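Long-range contacts in PrgA (Enterococcus faecalis, PDB 6Z9K), which provides surface exclusion that protects enterococci against unwanted conjugation, as a cell-wall-anchored protein reaching far outside the cell, of which this chain is the CAP domain: residues Leu76-Thr80 with Leu163-Arg168; Asn145-Tyr150 with Lys169-Met174. One frame throughout, in Å; residues are numbered along the deposited sequence.

In the fold
Both contacts use helix 160-176 of the CAP domain: contact 1 takes its residues 163-168 and contact 2 the next turns, 169-174, so their centres lie about 10 Å apart. Along the chain the order is 76-80, 145-150, 163-168, 169-174, and the two contacts interlock. Contact 1 sets helix 70-90 beside helix 160-176, while contact 2 packs the latter onto strand 144-148, an outer strand of the three-stranded antiparallel sheet completed by 211-217 and 196-202. Ser166 OG and Tyr150 O, 3.0 Å apart, probably hydrogen bond and tie the contacts together. Both helices lie on the sheet, whose strand 144-148 reaches the magnesium site at Leu146 and His185.

Contact 1: residues Leu76-Thr80 with Leu163-Arg168; sequences LSVYT and LQESIR
Tyr79 and Gln164 meet where helices 70-90 and 160-176 run side by side in the CAP domain, an alpha-beta-alpha sandwich. The short segments cross at -40°, their axes 10.8 Å apart at closest approach, and the Tyr79 side chain spans the gap.

Gln164 can be followed outward along that ring. Its CB sits 3.5 Å from Tyr79 CZ, near the hydroxyl end; Gln164 CG lies over the middle of the face, 3.7 Å from the ring centroid, in a CH-pi contact. From there the chain runs extended: Gln164 CD comes over Tyr79 CE1 and CD1, OE1 stays near Tyr79 CE1, and NE2 reaches Tyr79 CD1 and CG on the backbone side of the ring. The amide is stacked almost flat on the ring, the two planes only 5° apart.

Tyr79 points its CG away from its own backbone N (chi1 167°), and this carries the hydroxyl to the far helix. There Tyr79 OH donates to Gln164 O at 2.7 Å, coming from above the carbonyl plane. The helical bond from Arg168 N reaches the same oxygen from the other face, so one carbonyl serves two donors.

Ile167 packs beside this pair. Ile167 CG2 lies at the edge of the Tyr79 ring, 3.9 Å from Tyr79 CE2, and also packs on Thr80, while Ile167 CD1 meets Leu76 CD1 at 3.6 Å. Strands 196-202 and 211-217 pack against this group: Leu76 and Thr80 touch Val199, and Ile167 touches Ile212. Arg168 brings only its CB near the Tyr79 hydroxyl; its guanidinium turns away to the carbonyls of Lys14, Gly15 and Asn46. Thr80 in turn directs OG1 back along its own helix, to Leu76 O at 2.9 Å, where it and Thr80 N approach from opposite faces of the carbonyl.

Contact 2: residues Asn145-Tyr150 with Lys169-Met174; sequences NLGGGY and KMLVNM
With chi1 of -80° at Tyr150 and a similar torsion at Asn173, each side chain sets its CG opposite its own carbonyl carbon; the two lie antiparallel, the ring and amide planes turned 44° apart, with the hydroxyl beside the amide nitrogen. This is helix-on-sheet packing within the alpha-beta-alpha sandwich of the CAP domain: helix 160-176 crosses strand 144-148, with Met174 near Asn145 and Met170 near Gly147, and Tyr150, just beyond the strand, reaches across to the helix.

Asn173 ND2 donates to Tyr150 OH over 3.0 Å with a nearly straight N-H...O angle of 170°. The hydroxyl lies in the plane of the amide, and the nitrogen arrives at the edge of the ring, so the bond fixes where the phenol ends. One ring face rests on Met170, whose CB sits 4.1 Å from the ring centroid, displaced toward the rim in a CH-pi contact. The sulfur stands farther above the same ring, 5.4 Å from its centroid, as a looser Met-aromatic contact. Lys169 adds its CG near Tyr150 CE2.

The two methionines bridge to the strand. Met170 brings SD to 3.8 Å from Gly147 CA, where the absence of a side chain lets the thioether lie close to the backbone. Met174, one turn on, extends beyond CG alongside CB of Asn145. The Asn145 amide itself is held by Ser188, and its side chain touches His185 of the magnesium site; neighbouring Leu146 belongs to that site too. The terminal methyl of Met174, CE, stops 3.6 Å from Leu146 O.

Contact 1: residues Leu76-Thr80 with Leu163-Arg168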
ATOM      1  N   LEU A  76       9.857  -1.904   3.739  1.00 20.30           N
ATOM      2  CA  LEU A  76       8.905  -1.312   2.783  1.00 19.83           C
ATOM      3  C   LEU A  76       7.500  -1.836   3.063  1.00 18.14           C
ATOM      4  O   LEU A  76       6.577  -1.017   3.110  1.00 17.58           O
ATOM      5  CB  LEU A  76       9.352  -1.624   1.365  1.00 21.25           C
ATOM      6  CG  LEU A  76       8.666  -0.816   0.274  1.00 22.94           C
ATOM      7  CD1 LEU A  76       9.041   0.655   0.369  1.00 24.62           C
ATOM      8  CD2 LEU A  76       8.927  -1.413  -1.108  1.00 24.35           C
ATOM      9  N   SER A  77       7.358  -3.136   3.277  1.00 16.43           N
ATOM     10  CA  SER A  77       6.037  -3.755   3.536  1.00 15.59           C
ATOM     11  C   SER A  77       5.527  -3.336   4.925  1.00 16.13           C
ATOM     12  O   SER A  77       4.338  -3.017   5.019  1.00 15.71           O
ATOM     13  CB  SER A  77       6.106  -5.249   3.425  1.00 15.94           C
ATOM     14  OG  SER A  77       6.157  -5.645   2.053  1.00 16.11           O
ATOM     15  N   VAL A  78       6.404  -3.306   5.912  1.00 17.13           N
ATOM     16  CA  VAL A  78       5.966  -2.967   7.285  1.00 17.42           C
ATOM     17  C   VAL A  78       5.530  -1.508   7.288  1.00 17.25           C
ATOM     18  O   VAL A  78       4.498  -1.179   7.918  1.00 17.31           O
ATOM     19  CB  VAL A  78       7.039  -3.258   8.343  1.00 18.70           C
ATOM     20  CG1 VAL A  78       6.632  -2.625   9.655  1.00 19.59           C
ATOM     21  CG2 VAL A  78       7.300  -4.736   8.499  1.00 19.18           C
ATOM     22  N   TYR A  79       6.276  -0.606   6.637  1.00 16.53           N
ATOM     23  CA  TYR A  79       5.943   0.839   6.614  1.00 16.44           C
ATOM     24  C   TYR A  79       4.524   1.047   6.087  1.00 15.86           C
ATOM     25  O   TYR A  79       3.662   1.710   6.682  1.00 15.76           O
ATOM     26  CB  TYR A  79       6.917   1.576   5.715  1.00 16.86           C
ATOM     27  CG  TYR A  79       6.476   2.965   5.379  1.00 16.71           C
ATOM     28  CD1 TYR A  79       6.629   4.016   6.269  1.00 17.14           C
ATOM     29  CD2 TYR A  79       5.890   3.255   4.180  1.00 16.16           C
ATOM     30  CE1 TYR A  79       6.226   5.301   5.956  1.00 17.50           C
ATOM     31  CE2 TYR A  79       5.461   4.525   3.851  1.00 16.92           C
ATOM     32  CZ  TYR A  79       5.609   5.573   4.741  1.00 17.34           C
ATOM     33  OH  TYR A  79       5.233   6.851   4.400  1.00 17.80           O
ATOM     34  N   THR A  80       4.240   0.348   4.986  1.00 14.79           N
ATOM     35  CA  THR A  80       2.962   0.498   4.264  1.00 15.17           C
ATOM     36  C   THR A  80       1.824  -0.133   5.069  1.00 15.26           C
ATOM     37  O   THR A  80       0.769   0.474   5.224  1.00 14.84           O
ATOM     38  CB  THR A  80       3.056  -0.170   2.899  1.00 15.15           C
ATOM     39  OG1 THR A  80       4.215   0.298   2.194  1.00 15.64           O
ATOM     40  CG2 THR A  80       1.794   0.061   2.095  1.00 15.24           C
ATOM     41  N   LEU A 163      10.389   6.975  -1.634  1.00 21.84           N
ATOM     42  CA  LEU A 163       9.456   5.822  -1.623  1.00 21.30           C
ATOM     43  C   LEU A 163       8.418   5.986  -0.509  1.00 19.38           C
ATOM     44  O   LEU A 163       7.237   5.704  -0.757  1.00 19.09           O
ATOM     45  CB  LEU A 163      10.214   4.522  -1.440  1.00 21.47           C
ATOM     46  CG  LEU A 163      11.138   4.125  -2.586  1.00 23.99           C
ATOM     47  CD1 LEU A 163      12.028   2.947  -2.165  1.00 23.75           C
ATOM     48  CD2 LEU A 163      10.314   3.832  -3.835  1.00 23.83           C
ATOM     49  N   GLN A 164       8.789   6.419   0.702  1.00 19.57           N
ATOM     50  CA  GLN A 164       7.800   6.507   1.818  1.00 19.46           C
ATOM     51  C   GLN A 164       6.812   7.626   1.495  1.00 18.49           C
ATOM     52  O   GLN A 164       5.614   7.488   1.785  1.00 18.07           O
ATOM     53  CB  GLN A 164       8.483   6.741   3.170  1.00 21.12           C
ATOM     54  CG  GLN A 164       9.259   5.519   3.631  1.00 23.10           C
ATOM     55  CD  GLN A 164       9.804   5.598   5.041  1.00 25.12           C
ATOM     56  OE1 GLN A 164       9.737   6.631   5.702  1.00 29.37           O
ATOM     57  NE2 GLN A 164      10.156   4.431   5.558  1.00 28.56           N
ATOM     58  N   GLU A 165       7.305   8.703   0.910  1.00 19.39           N
ATOM     59  CA  GLU A 165       6.451   9.857   0.526  1.00 19.83           C
ATOM     60  C   GLU A 165       5.453   9.383  -0.528  1.00 17.96           C
ATOM     61  O   GLU A 165       4.256   9.707  -0.408  1.00 18.06           O
ATOM     62  CB  GLU A 165       7.326  11.012   0.040  1.00 22.44           C
ATOM     63  CG  GLU A 165       6.594  12.306  -0.343  1.00 25.23           C
ATOM     64  CD  GLU A 165       7.609  13.346  -0.814  1.00 31.25           C
ATOM     65  OE1 GLU A 165       8.490  12.960  -1.656  1.00 32.61           O
ATOM     66  OE2 GLU A 165       7.579  14.516  -0.322  1.00 38.80           O
ATOM     67  N   SER A 166       5.919   8.670  -1.543  1.00 18.31           N
ATOM     68  CA  SER A 166       5.067   8.206  -2.663  1.00 17.68           C
ATOM     69  C   SER A 166       4.004   7.236  -2.149  1.00 16.87           C
ATOM     70  O   SER A 166       2.859   7.273  -2.601  1.00 16.30           O
ATOM     71  CB  SER A 166       5.968   7.544  -3.684  1.00 18.63           C
ATOM     72  OG  SER A 166       6.856   8.502  -4.285  1.00 21.05           O
ATOM     73  N   ILE A 167       4.410   6.318  -1.291  1.00 16.19           N
ATOM     74  CA  ILE A 167       3.469   5.310  -0.751  1.00 15.75           C
ATOM     75  C   ILE A 167       2.377   6.012   0.038  1.00 14.88           C
ATOM     76  O   ILE A 167       1.179   5.660  -0.142  1.00 14.99           O
ATOM     77  CB  ILE A 167       4.205   4.215   0.034  1.00 15.48           C
ATOM     78  CG1 ILE A 167       5.008   3.330  -0.917  1.00 15.98           C
ATOM     79  CG2 ILE A 167       3.206   3.461   0.895  1.00 15.66           C
ATOM     80  CD1 ILE A 167       5.990   2.457  -0.222  1.00 16.69           C
ATOM     81  N   ARG A 168       2.721   6.968   0.888  1.00 15.46           N
ATOM     82  CA  ARG A 168       1.640   7.603   1.664  1.00 15.44           C
ATOM     83  C   ARG A 168       0.719   8.357   0.697  1.00 15.78           C
ATOM     84  O   ARG A 168      -0.483   8.334   0.912  1.00 16.30           O
ATOM     85  CB  ARG A 168       2.212   8.525   2.731  1.00 17.11           C
ATOM     86  CG  ARG A 168       1.123   9.053   3.658  1.00 16.68           C
ATOM     87  CD  ARG A 168       1.717  10.091   4.606  1.00 17.58           C
ATOM     88  NE  ARG A 168       0.755  10.548   5.603  1.00 17.98           N
ATOM     89  CZ  ARG A 168      -0.091  11.563   5.471  1.00 18.15           C
ATOM     90  NH1 ARG A 168      -0.123  12.296   4.395  1.00 18.36           N
ATOM     91  NH2 ARG A 168      -0.902  11.884   6.468  1.00 19.31           N
TER

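Contact 2: residues Asn145-Tyr150 with Lys169-Met174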
ATOM      1  N   ASN A 145      -3.318  -3.597  -5.849  1.00 14.33           N
ATOM      2  CA  ASN A 145      -3.590  -2.145  -6.013  1.00 15.38           C
ATOM      3  C   ASN A 145      -2.280  -1.538  -6.524  1.00 14.82           C
ATOM      4  O   ASN A 145      -1.266  -1.658  -5.876  1.00 14.92           O
ATOM      5  CB  ASN A 145      -4.121  -1.554  -4.710  1.00 16.18           C
ATOM      6  CG  ASN A 145      -5.516  -2.044  -4.413  1.00 17.33           C
ATOM      7  OD1 ASN A 145      -6.485  -1.581  -5.035  1.00 19.81           O
ATOM      8  ND2 ASN A 145      -5.645  -2.983  -3.472  1.00 17.86           N
ATOM      9  N   LEU A 146      -2.334  -0.915  -7.688  1.00 15.23           N
ATOM     10  CA  LEU A 146      -1.124  -0.481  -8.396  1.00 17.08           C
ATOM     11  C   LEU A 146      -1.068   1.046  -8.435  1.00 17.62           C
ATOM     12  O   LEU A 146      -2.032   1.664  -8.825  1.00 19.42           O
ATOM     13  CB  LEU A 146      -1.196  -1.084  -9.808  1.00 18.19           C
ATOM     14  CG  LEU A 146      -0.040  -0.893 -10.754  1.00 20.53           C
ATOM     15  CD1 LEU A 146       1.228  -1.523 -10.212  1.00 21.44           C
ATOM     16  CD2 LEU A 146      -0.419  -1.488 -12.104  1.00 19.87           C
ATOM     17  N   GLY A 147       0.054   1.594  -8.035  1.00 19.02           N
ATOM     18  CA  GLY A 147       0.327   3.033  -8.151  1.00 19.72           C
ATOM     19  C   GLY A 147       1.381   3.309  -9.174  1.00 19.23           C
ATOM     20  O   GLY A 147       2.497   2.917  -8.964  1.00 19.02           O
ATOM     21  N   GLY A 148       1.055   3.996 -10.266  1.00 21.90           N
ATOM     22  CA  GLY A 148       2.051   4.283 -11.289  1.00 23.23           C
ATOM     23  C   GLY A 148       2.285   5.770 -11.405  1.00 23.21           C
ATOM     24  O   GLY A 148       1.359   6.439 -11.097  1.00 26.20           O
ATOM     25  N   GLY A 149       3.535   6.157 -11.572  1.00 24.93           N
ATOM     26  CA  GLY A 149       3.926   7.546 -11.870  1.00 25.97           C
ATOM     27  C   GLY A 149       4.033   8.392 -10.608  1.00 25.37           C
ATOM     28  O   GLY A 149       3.950   9.638 -10.714  1.00 24.02           O
ATOM     29  N   TYR A 150       4.275   7.744  -9.475  1.00 22.99           N
ATOM     30  CA  TYR A 150       4.425   8.454  -8.188  1.00 23.54           C
ATOM     31  C   TYR A 150       5.896   8.774  -7.937  1.00 25.35           C
ATOM     32  O   TYR A 150       6.163   9.589  -7.042  1.00 25.80           O
ATOM     33  CB  TYR A 150       3.882   7.610  -7.042  1.00 21.38           C
ATOM     34  CG  TYR A 150       2.400   7.673  -6.919  1.00 21.75           C
ATOM     35  CD1 TYR A 150       1.568   6.816  -7.621  1.00 21.58           C
ATOM     36  CD2 TYR A 150       1.783   8.595  -6.074  1.00 20.29           C
ATOM     37  CE1 TYR A 150       0.197   6.918  -7.531  1.00 22.10           C
ATOM     38  CE2 TYR A 150       0.422   8.676  -5.949  1.00 20.70           C
ATOM     39  CZ  TYR A 150      -0.391   7.836  -6.667  1.00 21.43           C
ATOM     40  OH  TYR A 150      -1.719   8.060  -6.480  1.00 22.57           O
ATOM     41  N   LYS A 169       1.239   9.055  -0.298  1.00 16.38           N
ATOM     42  CA  LYS A 169       0.437   9.849  -1.260  1.00 18.38           C
ATOM     43  C   LYS A 169      -0.477   8.880  -2.005  1.00 17.97           C
ATOM     44  O   LYS A 169      -1.653   9.183  -2.209  1.00 17.91           O
ATOM     45  CB  LYS A 169       1.336  10.624  -2.240  1.00 20.78           C
ATOM     46  CG  LYS A 169       0.547  11.587  -3.111  1.00 23.44           C
ATOM     47  CD  LYS A 169       1.458  12.472  -3.914  1.00 27.56           C
ATOM     48  CE  LYS A 169       0.748  13.100  -5.098  1.00 32.09           C
ATOM     49  NZ  LYS A 169       1.725  13.660  -6.090  1.00 34.62           N
ATOM     50  N   MET A 170       0.065   7.737  -2.423  1.00 17.58           N
ATOM     51  CA  MET A 170      -0.742   6.692  -3.095  1.00 17.83           C
ATOM     52  C   MET A 170      -1.889   6.224  -2.203  1.00 17.47           C
ATOM     53  O   MET A 170      -3.033   6.151  -2.676  1.00 16.07           O
ATOM     54  CB  MET A 170       0.158   5.516  -3.505  1.00 19.20           C
ATOM     55  CG  MET A 170      -0.599   4.380  -4.100  1.00 21.08           C
ATOM     56  SD  MET A 170       0.505   2.975  -4.346  1.00 23.14           S
ATOM     57  CE  MET A 170       2.047   3.720  -3.861  1.00 30.76           C
ATOM     58  N   LEU A 171      -1.641   5.942  -0.930  1.00 16.27           N
ATOM     59  CA  LEU A 171      -2.745   5.496  -0.050  1.00 15.79           C
ATOM     60  C   LEU A 171      -3.763   6.614   0.109  1.00 15.65           C
ATOM     61  O   LEU A 171      -4.946   6.312   0.117  1.00 15.09           O
ATOM     62  CB  LEU A 171      -2.180   5.061   1.310  1.00 16.27           C
ATOM     63  CG  LEU A 171      -1.336   3.781   1.299  1.00 16.77           C
ATOM     64  CD1 LEU A 171      -0.671   3.550   2.651  1.00 17.53           C
ATOM     65  CD2 LEU A 171      -2.169   2.583   0.869  1.00 16.70           C
ATOM     66  N   VAL A 172      -3.315   7.854   0.279  1.00 15.95           N
ATOM     67  CA  VAL A 172      -4.234   9.016   0.470  1.00 16.54           C
ATOM     68  C   VAL A 172      -5.124   9.091  -0.759  1.00 17.09           C
ATOM     69  O   VAL A 172      -6.337   9.298  -0.619  1.00 17.39           O
ATOM     70  CB  VAL A 172      -3.445  10.300   0.735  1.00 17.49           C
ATOM     71  CG1 VAL A 172      -4.237  11.553   0.553  1.00 17.54           C
ATOM     72  CG2 VAL A 172      -2.797  10.253   2.112  1.00 17.42           C
ATOM     73  N   ASN A 173      -4.530   8.950  -1.926  1.00 17.20           N
ATOM     74  CA  ASN A 173      -5.285   9.097  -3.189  1.00 18.77           C
ATOM     75  C   ASN A 173      -6.266   7.945  -3.360  1.00 16.74           C
ATOM     76  O   ASN A 173      -7.385   8.219  -3.891  1.00 18.32           O
ATOM     77  CB  ASN A 173      -4.322   9.217  -4.374  1.00 19.14           C
ATOM     78  CG  ASN A 173      -3.708  10.594  -4.481  1.00 20.93           C
ATOM     79  OD1 ASN A 173      -4.141  11.559  -3.836  1.00 21.45           O
ATOM     80  ND2 ASN A 173      -2.677  10.661  -5.325  1.00 22.21           N
ATOM     81  N   MET A 174      -5.916   6.752  -2.926  1.00 16.04           N
ATOM     82  CA  MET A 174      -6.801   5.600  -3.058  1.00 16.30           C
ATOM     83  C   MET A 174      -7.926   5.675  -2.021  1.00 17.37           C
ATOM     84  O   MET A 174      -9.031   5.293  -2.349  1.00 17.52           O
ATOM     85  CB  MET A 174      -6.033   4.301  -2.930  1.00 17.23           C
ATOM     86  CG  MET A 174      -5.185   4.049  -4.165  1.00 18.11           C
ATOM     87  SD  MET A 174      -4.212   2.520  -3.985  1.00 20.99           S
ATOM     88  CE  MET A 174      -3.599   2.371  -5.658  1.00 21.20           C
TER